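Local coordinates for protein probable oxidoreductase (PDB 4B7C) that is of unknown specific function but probably catalyses NADP-dependent oxidation or reduction as a member of the medium-chain dehydrogenase/reductase superfamily, at residues B[209-214]-B[235-240]; B[222-225]-B[230-233]; B[295-298]-B[302-305]. All blocks are in the same frame, centred on the assembly; numbering follows the deposited sequence.

Contacts 1 and 2 pack connections of the Rossmann sheet, while contact 3 shapes the turn from helix 287-299 back toward the mixed sheet. Contact 2 is nested along the chain inside the loop closed by contact 1, and the two share the region around the parallel-sheet strand 219-224 and helices 207-214 and 228-235. Their centres lie about 11 Å apart, and they touch through Leu211 CD1 and Thr233 CG2, 4.0 Å from each other. Contact 3 comes later, its centre about 29 Å from that of contact 1 and about 25 Å from that of contact 2, on the passage out to strand 307-311, where the chain leaves the parallel sheet for the mixed one.

Contact 1 of 3, residues B[209-214]-B[235-240]; sequences AGLKRE and LTRIAF
Two successive bends bring the Arg237 side chain to helix 207-214: CG stands anti to its own carbonyl carbon (chi1 -63°), and the chain folds again at chi2 (-55°) before running out to the guanidinium beside Leu211 and Lys212. The setting is the Rossmann fold, whose alternating strands and helices place helix 207-214 just before the parallel strand 219-224, while Arg237 lies on the link from helix 228-235 to the next strand of the sheet, 242-246. The contact therefore joins two helix-bearing connections beside the start of strand 219-224, where Ile219 touches both Leu211 and Arg237 and pairs with the backbone of Arg237 and Ala239.

The guanidinium is turned so that one face looks at Leu211, whose CB sits 4.1 Å from NH1, offset toward the rim of the group. Lys212 comes instead at the edge, with its CA near the guanidinium plane and only 3.1 Å from NH1, a spacing short enough to leave the exact placement of that nitrogen doubtful. Lys212 CB adds a contact of 3.4 Å to Arg237 NH2. The approach of Lys212 N to Arg237 NH1 sets two donors side by side, so the arginine meets the helix by packing. The Lys212 chain leads away from Arg237, leaving NZ 6.5 Å from Arg237 NH2, which probably limits the repulsion between like charges.

On another side of the same helix, Arg213 reaches Glu205 through NH1, and Glu214 OE1 meets Arg176. Gly210 O lies above the centre of the Arg213 guanidinium, and Arg213 NE donates to Glu214 OE2 at 3.0 Å, striking the anti side of that oxygen from 31° outside the carboxylate plane.

Contact 2 of 3, residues B[222-225]-B[230-233]; sequences FFDN and ILDT
The ring of Phe222 receives Leu231 at its edge: CD1 of the leucine lies near the ring plane, 3.6 Å from Phe222 CE2. One face of the same ring is occupied by Asp224 CA, displaced toward the rim, two residues further along the strand. Ile230 approaches at a slant, its CG2 4.4 Å from Phe222 CZ, a looser apolar touch that extends the surface toward the ring's far corner. Leu231 CA also comes within 3.9 Å of Phe222 CE2, from outside the ring plane.

Both partners belong to one beta-alpha-beta crossover of the Rossmann domain, in which strand 219-224 runs into helix 228-235 and the chain then returns as the neighbouring parallel strand 242-246. Alternation along the strand gives the two sides of the sheet their separate tasks. Phe222 and Asp224 direct their side chains toward helix 228-235, while Phe223 between them packs on Val162 and Ala166 of helix 161-172.

The carboxylate of Asp224 divides its two oxygens. OD1 is bonded to Ser156 OG and to the backbone N of Val226 and Gly227; the bond to Val226 closes an Asx turn at the strand end. OD2 lies instead against hydrocarbon, 3.6 Å from both CB and CD2 of Leu231, the two side chains crossing at about a right angle. With CG anti to the backbone N (chi1 165°), Leu231 brings CD1 against both the Phe222 ring edge and Asp224 OD2, the latter at 3.8 Å. Leu231 also packs on Tyr265 of the second subunit.

Contact 3 of 3, residues B[295-298]-B[302-305]; sequences ATWL and KLQS
The carbonyl oxygen of Trp297 is gripped by two consecutive backbone N-H groups, those of Lys302 and Leu303. The first is the shorter bond, with Lys302 N 2.9 Å from Trp297 O and nearly in line with the carbonyl, though bent on the donor side (N-H...O 131°). Leu303 N, 3.3 Å from the same oxygen, arrives from well above the carbonyl plane, 63° out of it. Reaching five residues ahead from the last turn of helix 287-299, the Lys302 link is a 6→1 bond, consistent with a Schellman-like helix end; the chain here turns back toward strand 307-311 of the mixed sheet.

Apolar groups close over this turn. CB of Trp297 meets CB of Leu303 at 4.0 Å, while the extended Lys302 chain crosses the indole at about a right angle, its CD 4.1 Å from Trp297 CD1. Lys302 NZ pairs with Glu300, and helix 161-172 supplies Ile169 and Leu172 against the tryptophan. Leu298 turns its CB away from the returning chain, yet its CD2 methyl comes back to Leu303, 3.4 Å from that residue's O and 3.8 Å from its CD2.

Contact 1 of 3, residues B[209-214]-B[235-240]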
ATOM      1  N   ALA B 209       7.152 -13.301 -18.103  1.00 59.17           N
ATOM      2  CA  ALA B 209       8.025 -14.444 -18.416  1.00 60.87           C
ATOM      3  C   ALA B 209       9.391 -14.284 -17.745  1.00 59.53           C
ATOM      4  O   ALA B 209       9.940 -15.228 -17.157  1.00 59.75           O
ATOM      5  CB  ALA B 209       8.196 -14.589 -19.925  1.00 63.52           C
ATOM      6  N   GLY B 210       9.929 -13.075 -17.831  1.00 57.53           N
ATOM      7  CA  GLY B 210      11.203 -12.758 -17.182  1.00 56.72           C
ATOM      8  C   GLY B 210      11.137 -12.974 -15.675  1.00 56.25           C
ATOM      9  O   GLY B 210      12.038 -13.571 -15.077  1.00 54.18           O
ATOM     10  N   LEU B 211      10.053 -12.501 -15.064  1.00 57.30           N
ATOM     11  CA  LEU B 211       9.853 -12.643 -13.615  1.00 59.06           C
ATOM     12  C   LEU B 211       9.725 -14.105 -13.208  1.00 61.97           C
ATOM     13  O   LEU B 211      10.258 -14.512 -12.169  1.00 65.83           O
ATOM     14  CB  LEU B 211       8.619 -11.850 -13.147  1.00 59.54           C
ATOM     15  CG  LEU B 211       8.750 -10.330 -13.181  1.00 58.37           C
ATOM     16  CD1 LEU B 211       7.403  -9.664 -12.994  1.00 57.04           C
ATOM     17  CD2 LEU B 211       9.731  -9.888 -12.105  1.00 56.76           C
ATOM     18  N   LYS B 212       9.007 -14.879 -14.026  1.00 65.24           N
ATOM     19  CA  LYS B 212       8.856 -16.333 -13.826  1.00 65.90           C
ATOM     20  C   LYS B 212      10.208 -17.008 -13.778  1.00 67.83           C
ATOM     21  O   LYS B 212      10.472 -17.823 -12.904  1.00 70.52           O
ATOM     22  CB  LYS B 212       7.999 -16.957 -14.940  1.00 69.57           C
ATOM     23  CG  LYS B 212       7.835 -18.476 -14.919  1.00 71.57           C
ATOM     24  CD  LYS B 212       7.079 -18.966 -16.183  1.00 69.48           C
ATOM     25  CE  LYS B 212       8.013 -19.258 -17.338  1.00 69.97           C
ATOM     26  NZ  LYS B 212       7.292 -19.252 -18.645  1.00 68.13           N
ATOM     27  N   ARG B 213      11.062 -16.647 -14.724  1.00 66.30           N
ATOM     28  CA  ARG B 213      12.404 -17.219 -14.801  1.00 67.48           C
ATOM     29  C   ARG B 213      13.297 -16.760 -13.651  1.00 66.68           C
ATOM     30  O   ARG B 213      13.942 -17.571 -12.982  1.00 63.78           O
ATOM     31  CB  ARG B 213      13.055 -16.844 -16.131  1.00 68.47           C
ATOM     32  CG  ARG B 213      14.491 -17.331 -16.263  1.00 69.32           C
ATOM     33  CD  ARG B 213      15.143 -16.869 -17.554  1.00 70.71           C
ATOM     34  NE  ARG B 213      15.410 -15.428 -17.570  1.00 67.68           N
ATOM     35  CZ  ARG B 213      14.723 -14.525 -18.270  1.00 67.64           C
ATOM     36  NH1 ARG B 213      13.698 -14.883 -19.038  1.00 69.33           N
ATOM     37  NH2 ARG B 213      15.062 -13.246 -18.205  1.00 65.16           N
ATOM     38  N   GLU B 214      13.321 -15.450 -13.426  1.00 67.39           N
ATOM     39  CA  GLU B 214      14.272 -14.844 -12.484  1.00 67.18           C
ATOM     40  C   GLU B 214      13.848 -14.899 -11.012  1.00 65.08           C
ATOM     41  O   GLU B 214      14.695 -14.812 -10.122  1.00 66.30           O
ATOM     42  CB  GLU B 214      14.560 -13.390 -12.864  1.00 65.71           C
ATOM     43  CG  GLU B 214      15.247 -13.210 -14.215  1.00 67.24           C
ATOM     44  CD  GLU B 214      16.637 -13.826 -14.286  1.00 65.33           C
ATOM     45  OE1 GLU B 214      17.301 -13.980 -13.235  1.00 63.94           O
ATOM     46  OE2 GLU B 214      17.062 -14.157 -15.409  1.00 69.77           O
ATOM     47  N   LEU B 235       3.282  -6.782  -9.123  1.00 36.62           N
ATOM     48  CA  LEU B 235       2.262  -7.103  -8.098  1.00 37.81           C
ATOM     49  C   LEU B 235       1.684  -8.510  -8.239  1.00 40.48           C
ATOM     50  O   LEU B 235       1.340  -9.139  -7.243  1.00 40.24           O
ATOM     51  CB  LEU B 235       1.117  -6.084  -8.138  1.00 40.00           C
ATOM     52  CG  LEU B 235       1.385  -4.782  -7.366  1.00 40.01           C
ATOM     53  CD1 LEU B 235       0.460  -3.661  -7.783  1.00 37.45           C
ATOM     54  CD2 LEU B 235       1.272  -5.047  -5.870  1.00 40.02           C
ATOM     55  N   THR B 236       1.613  -9.025  -9.466  1.00 42.92           N
ATOM     56  CA  THR B 236       1.112 -10.396  -9.689  1.00 43.37           C
ATOM     57  C   THR B 236       2.064 -11.472  -9.158  1.00 45.16           C
ATOM     58  O   THR B 236       1.672 -12.631  -9.018  1.00 48.14           O
ATOM     59  CB  THR B 236       0.834 -10.680 -11.177  1.00 44.60           C
ATOM     60  OG1 THR B 236       2.066 -10.722 -11.913  1.00 47.94           O
ATOM     61  CG2 THR B 236      -0.066  -9.603 -11.753  1.00 41.20           C
ATOM     62  N   ARG B 237       3.302 -11.091  -8.845  1.00 45.14           N
ATOM     63  CA  ARG B 237       4.340 -12.063  -8.462  1.00 47.60           C
ATOM     64  C   ARG B 237       4.916 -11.879  -7.068  1.00 45.56           C
ATOM     65  O   ARG B 237       5.873 -12.566  -6.688  1.00 42.37           O
ATOM     66  CB  ARG B 237       5.467 -12.038  -9.497  1.00 54.63           C
ATOM     67  CG  ARG B 237       4.976 -12.472 -10.869  1.00 59.05           C
ATOM     68  CD  ARG B 237       4.287 -13.866 -10.860  1.00 65.53           C
ATOM     69  NE  ARG B 237       4.362 -14.254 -12.235  1.00 73.41           N
ATOM     70  CZ  ARG B 237       5.398 -14.839 -12.817  1.00 72.36           C
ATOM     71  NH1 ARG B 237       6.467 -15.225 -12.119  1.00 72.93           N
ATOM     72  NH2 ARG B 237       5.318 -15.061 -14.115  1.00 69.76           N
ATOM     73  N   ILE B 238       4.336 -10.963  -6.296  1.00 42.27           N
ATOM     74  CA  ILE B 238       4.830 -10.730  -4.938  1.00 40.16           C
ATOM     75  C   ILE B 238       4.530 -11.916  -4.040  1.00 41.88           C
ATOM     76  O   ILE B 238       3.533 -12.628  -4.221  1.00 46.51           O
ATOM     77  CB  ILE B 238       4.290  -9.423  -4.296  1.00 39.58           C
ATOM     78  CG1 ILE B 238       2.767  -9.405  -4.212  1.00 39.95           C
ATOM     79  CG2 ILE B 238       4.735  -8.194  -5.082  1.00 34.04           C
ATOM     80  CD1 ILE B 238       2.220  -8.255  -3.392  1.00 42.15           C
ATOM     81  N   ALA B 239       5.419 -12.135  -3.084  1.00 39.74           N
ATOM     82  CA  ALA B 239       5.268 -13.198  -2.107  1.00 41.51           C
ATOM     83  C   ALA B 239       4.433 -12.758  -0.911  1.00 43.48           C
ATOM     84  O   ALA B 239       4.171 -11.572  -0.713  1.00 42.50           O
ATOM     85  CB  ALA B 239       6.635 -13.641  -1.609  1.00 40.04           C
ATOM     86  N   PHE B 240       4.062 -13.745  -0.107  1.00 42.36           N
ATOM     87  CA  PHE B 240       3.462 -13.534   1.198  1.00 43.15           C
ATOM     88  C   PHE B 240       4.326 -12.569   2.030  1.00 42.72           C
ATOM     89  O   PHE B 240       5.536 -12.752   2.142  1.00 41.38           O
ATOM     90  CB  PHE B 240       3.311 -14.891   1.908  1.00 42.04           C
ATOM     91  CG  PHE B 240       2.796 -14.804   3.318  1.00 43.29           C
ATOM     92  CD1 PHE B 240       1.525 -14.296   3.587  1.00 43.91           C
ATOM     93  CD2 PHE B 240       3.564 -15.271   4.378  1.00 44.90           C
ATOM     94  CE1 PHE B 240       1.048 -14.234   4.886  1.00 43.08           C
ATOM     95  CE2 PHE B 240       3.092 -15.210   5.681  1.00 46.01           C
ATOM     96  CZ  PHE B 240       1.830 -14.693   5.937  1.00 45.29           C
TER

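Contact 2 of 3, residues B[222-225]-B[230-233]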
ATOM      1  N   PHE B 222       9.888  -5.253  -3.496  1.00 32.54           N
ATOM      2  CA  PHE B 222       9.899  -4.512  -4.744  1.00 32.62           C
ATOM      3  C   PHE B 222      10.236  -3.053  -4.467  1.00 35.50           C
ATOM      4  O   PHE B 222       9.503  -2.327  -3.778  1.00 34.16           O
ATOM      5  CB  PHE B 222       8.576  -4.634  -5.502  1.00 31.82           C
ATOM      6  CG  PHE B 222       8.541  -3.871  -6.798  1.00 31.68           C
ATOM      7  CD1 PHE B 222       9.614  -3.920  -7.686  1.00 34.38           C
ATOM      8  CD2 PHE B 222       7.444  -3.109  -7.147  1.00 31.89           C
ATOM      9  CE1 PHE B 222       9.581  -3.223  -8.875  1.00 31.48           C
ATOM     10  CE2 PHE B 222       7.403  -2.413  -8.339  1.00 31.46           C
ATOM     11  CZ  PHE B 222       8.477  -2.462  -9.202  1.00 34.09           C
ATOM     12  N   PHE B 223      11.368  -2.636  -5.021  1.00 36.65           N
ATOM     13  CA  PHE B 223      11.835  -1.256  -4.955  1.00 34.49           C
ATOM     14  C   PHE B 223      11.384  -0.585  -6.227  1.00 34.74           C
ATOM     15  O   PHE B 223      11.950  -0.825  -7.303  1.00 36.69           O
ATOM     16  CB  PHE B 223      13.375  -1.222  -4.816  1.00 34.15           C
ATOM     17  CG  PHE B 223      13.939   0.114  -4.389  1.00 32.12           C
ATOM     18  CD1 PHE B 223      13.846   1.224  -5.199  1.00 31.76           C
ATOM     19  CD2 PHE B 223      14.603   0.244  -3.177  1.00 32.11           C
ATOM     20  CE1 PHE B 223      14.374   2.443  -4.801  1.00 31.81           C
ATOM     21  CE2 PHE B 223      15.135   1.460  -2.779  1.00 30.06           C
ATOM     22  CZ  PHE B 223      15.004   2.559  -3.578  1.00 30.55           C
ATOM     23  N   ASP B 224      10.397   0.300  -6.112  1.00 34.67           N
ATOM     24  CA  ASP B 224       9.764   0.913  -7.289  1.00 34.75           C
ATOM     25  C   ASP B 224      10.149   2.365  -7.526  1.00 34.99           C
ATOM     26  O   ASP B 224       9.869   3.251  -6.710  1.00 37.43           O
ATOM     27  CB  ASP B 224       8.232   0.807  -7.219  1.00 36.22           C
ATOM     28  CG  ASP B 224       7.562   1.141  -8.552  1.00 38.69           C
ATOM     29  OD1 ASP B 224       8.231   1.111  -9.613  1.00 42.35           O
ATOM     30  OD2 ASP B 224       6.346   1.406  -8.561  1.00 40.60           O
ATOM     31  N   ASN B 225      10.800   2.591  -8.665  1.00 35.66           N
ATOM     32  CA  ASN B 225      11.170   3.933  -9.123  1.00 36.05           C
ATOM     33  C   ASN B 225      10.363   4.404 -10.314  1.00 36.55           C
ATOM     34  O   ASN B 225      10.473   5.551 -10.712  1.00 37.39           O
ATOM     35  CB  ASN B 225      12.658   3.974  -9.508  1.00 37.23           C
ATOM     36  CG  ASN B 225      13.562   3.724  -8.326  1.00 37.91           C
ATOM     37  OD1 ASN B 225      13.556   4.498  -7.366  1.00 41.39           O
ATOM     38  ND2 ASN B 225      14.318   2.625  -8.369  1.00 37.21           N
ATOM     39  N   ILE B 230       4.852  -1.729 -15.179  1.00 44.75           N
ATOM     40  CA  ILE B 230       5.874  -2.533 -14.522  1.00 43.77           C
ATOM     41  C   ILE B 230       5.466  -2.879 -13.083  1.00 41.31           C
ATOM     42  O   ILE B 230       5.552  -4.035 -12.652  1.00 45.69           O
ATOM     43  CB  ILE B 230       7.248  -1.835 -14.541  1.00 46.84           C
ATOM     44  CG1 ILE B 230       7.833  -1.863 -15.959  1.00 49.74           C
ATOM     45  CG2 ILE B 230       8.196  -2.542 -13.586  1.00 43.77           C
ATOM     46  CD1 ILE B 230       9.088  -1.033 -16.137  1.00 51.61           C
ATOM     47  N   LEU B 231       5.016  -1.876 -12.343  1.00 39.45           N
ATOM     48  CA  LEU B 231       4.531  -2.080 -10.969  1.00 38.52           C
ATOM     49  C   LEU B 231       3.359  -3.063 -10.954  1.00 37.16           C
ATOM     50  O   LEU B 231       3.322  -4.005 -10.157  1.00 36.50           O
ATOM     51  CB  LEU B 231       4.093  -0.745 -10.353  1.00 37.38           C
ATOM     52  CG  LEU B 231       3.249  -0.805  -9.071  1.00 36.26           C
ATOM     53  CD1 LEU B 231       3.986  -1.505  -7.955  1.00 32.44           C
ATOM     54  CD2 LEU B 231       2.837   0.608  -8.683  1.00 34.71           C
ATOM     55  N   ASP B 232       2.423  -2.840 -11.862  1.00 39.91           N
ATOM     56  CA  ASP B 232       1.207  -3.664 -11.924  1.00 44.36           C
ATOM     57  C   ASP B 232       1.532  -5.130 -12.198  1.00 44.79           C
ATOM     58  O   ASP B 232       0.926  -6.023 -11.616  1.00 46.27           O
ATOM     59  CB  ASP B 232       0.247  -3.129 -12.982  1.00 48.39           C
ATOM     60  CG  ASP B 232      -1.215  -3.236 -12.561  1.00 49.71           C
ATOM     61  OD1 ASP B 232      -1.490  -3.697 -11.430  1.00 50.07           O
ATOM     62  OD2 ASP B 232      -2.087  -2.850 -13.372  1.00 50.82           O
ATOM     63  N   THR B 233       2.514  -5.367 -13.070  1.00 42.06           N
ATOM     64  CA  THR B 233       2.951  -6.728 -13.390  1.00 39.17           C
ATOM     65  C   THR B 233       3.707  -7.362 -12.238  1.00 37.56           C
ATOM     66  O   THR B 233       3.533  -8.542 -11.932  1.00 38.71           O
ATOM     67  CB  THR B 233       3.833  -6.758 -14.658  1.00 41.70           C
ATOM     68  OG1 THR B 233       3.107  -6.191 -15.751  1.00 41.89           O
ATOM     69  CG2 THR B 233       4.232  -8.185 -15.011  1.00 40.46           C
TER

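Contact 3 of 3, residues B[295-298]-B[302-305]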
ATOM      1  N   ALA B 295      30.073   5.289   2.350  1.00 38.92           N
ATOM      2  CA  ALA B 295      31.478   5.623   2.058  1.00 41.56           C
ATOM      3  C   ALA B 295      32.413   4.415   2.223  1.00 42.15           C
ATOM      4  O   ALA B 295      33.316   4.216   1.418  1.00 42.69           O
ATOM      5  CB  ALA B 295      31.957   6.784   2.933  1.00 39.94           C
ATOM      6  N   THR B 296      32.197   3.613   3.258  1.00 42.83           N
ATOM      7  CA  THR B 296      33.029   2.424   3.483  1.00 47.10           C
ATOM      8  C   THR B 296      32.761   1.347   2.416  1.00 47.76           C
ATOM      9  O   THR B 296      33.683   0.681   1.951  1.00 50.60           O
ATOM     10  CB  THR B 296      32.849   1.834   4.895  1.00 47.24           C
ATOM     11  OG1 THR B 296      31.545   1.264   5.021  1.00 58.19           O
ATOM     12  CG2 THR B 296      33.025   2.913   5.945  1.00 42.83           C
ATOM     13  N   TRP B 297      31.503   1.178   2.029  1.00 46.35           N
ATOM     14  CA  TRP B 297      31.160   0.225   0.964  1.00 44.04           C
ATOM     15  C   TRP B 297      31.847   0.606  -0.317  1.00 44.39           C
ATOM     16  O   TRP B 297      32.401  -0.242  -1.017  1.00 42.25           O
ATOM     17  CB  TRP B 297      29.651   0.149   0.730  1.00 43.29           C
ATOM     18  CG  TRP B 297      28.886  -0.643   1.776  1.00 44.18           C
ATOM     19  CD1 TRP B 297      29.349  -1.684   2.578  1.00 43.37           C
ATOM     20  CD2 TRP B 297      27.475  -0.501   2.131  1.00 42.93           C
ATOM     21  NE1 TRP B 297      28.359  -2.166   3.396  1.00 42.76           N
ATOM     22  CE2 TRP B 297      27.209  -1.507   3.174  1.00 43.09           C
ATOM     23  CE3 TRP B 297      26.447   0.337   1.715  1.00 44.76           C
ATOM     24  CZ2 TRP B 297      25.966  -1.646   3.759  1.00 43.82           C
ATOM     25  CZ3 TRP B 297      25.198   0.179   2.315  1.00 43.60           C
ATOM     26  CH2 TRP B 297      24.963  -0.788   3.310  1.00 45.23           C
ATOM     27  N   LEU B 298      31.827   1.898  -0.623  1.00 42.18           N
ATOM     28  CA  LEU B 298      32.521   2.418  -1.800  1.00 43.17           C
ATOM     29  C   LEU B 298      34.035   2.183  -1.714  1.00 46.02           C
ATOM     30  O   LEU B 298      34.643   1.684  -2.657  1.00 47.52           O
ATOM     31  CB  LEU B 298      32.239   3.909  -1.985  1.00 40.99           C
ATOM     32  CG  LEU B 298      30.828   4.281  -2.422  1.00 40.75           C
ATOM     33  CD1 LEU B 298      30.592   5.736  -2.055  1.00 36.69           C
ATOM     34  CD2 LEU B 298      30.646   4.058  -3.916  1.00 37.25           C
ATOM     35  N   LYS B 302      32.891  -2.707  -2.510  1.00 50.45           N
ATOM     36  CA  LYS B 302      31.678  -3.521  -2.390  1.00 50.42           C
ATOM     37  C   LYS B 302      30.511  -2.892  -3.137  1.00 48.08           C
ATOM     38  O   LYS B 302      29.568  -3.572  -3.514  1.00 50.07           O
ATOM     39  CB  LYS B 302      31.288  -3.712  -0.930  1.00 54.88           C
ATOM     40  CG  LYS B 302      32.202  -4.643  -0.156  1.00 57.36           C
ATOM     41  CD  LYS B 302      31.755  -4.796   1.288  1.00 61.42           C
ATOM     42  CE  LYS B 302      32.691  -5.700   2.066  1.00 64.84           C
ATOM     43  NZ  LYS B 302      32.446  -5.550   3.525  1.00 70.96           N
ATOM     44  N   LEU B 303      30.597  -1.591  -3.366  1.00 46.11           N
ATOM     45  CA  LEU B 303      29.575  -0.850  -4.094  1.00 45.46           C
ATOM     46  C   LEU B 303      30.226   0.133  -5.077  1.00 43.19           C
ATOM     47  O   LEU B 303      31.213   0.768  -4.743  1.00 41.21           O
ATOM     48  CB  LEU B 303      28.687  -0.092  -3.101  1.00 44.07           C
ATOM     49  CG  LEU B 303      27.361   0.459  -3.628  1.00 44.33           C
ATOM     50  CD1 LEU B 303      26.311   0.370  -2.525  1.00 44.03           C
ATOM     51  CD2 LEU B 303      27.534   1.888  -4.121  1.00 42.59           C
ATOM     52  N   GLN B 304      29.650   0.246  -6.271  1.00 42.98           N
ATOM     53  CA  GLN B 304      30.144   1.140  -7.334  1.00 47.01           C
ATOM     54  C   GLN B 304      29.179   2.265  -7.644  1.00 44.98           C
ATOM     55  O   GLN B 304      27.973   2.045  -7.621  1.00 44.14           O
ATOM     56  CB  GLN B 304      30.331   0.364  -8.645  1.00 49.67           C
ATOM     57  CG  GLN B 304      31.483  -0.617  -8.663  1.00 53.76           C
ATOM     58  CD  GLN B 304      31.471  -1.480  -9.905  1.00 55.88           C
ATOM     59  OE1 GLN B 304      31.674  -2.677  -9.817  1.00 60.45           O
ATOM     60  NE2 GLN B 304      31.220  -0.876 -11.060  1.00 56.39           N
ATOM     61  N   SER B 305      29.715   3.432  -8.011  1.00 42.76           N
ATOM     62  CA  SER B 305      28.905   4.577  -8.397  1.00 44.09           C
ATOM     63  C   SER B 305      29.355   5.194  -9.717  1.00 46.62           C
ATOM     64  O   SER B 305      30.506   5.591  -9.873  1.00 50.48           O
ATOM     65  CB  SER B 305      28.947   5.650  -7.307  1.00 43.93           C
ATOM     66  OG  SER B 305      28.037   6.704  -7.599  1.00 40.40           O
TER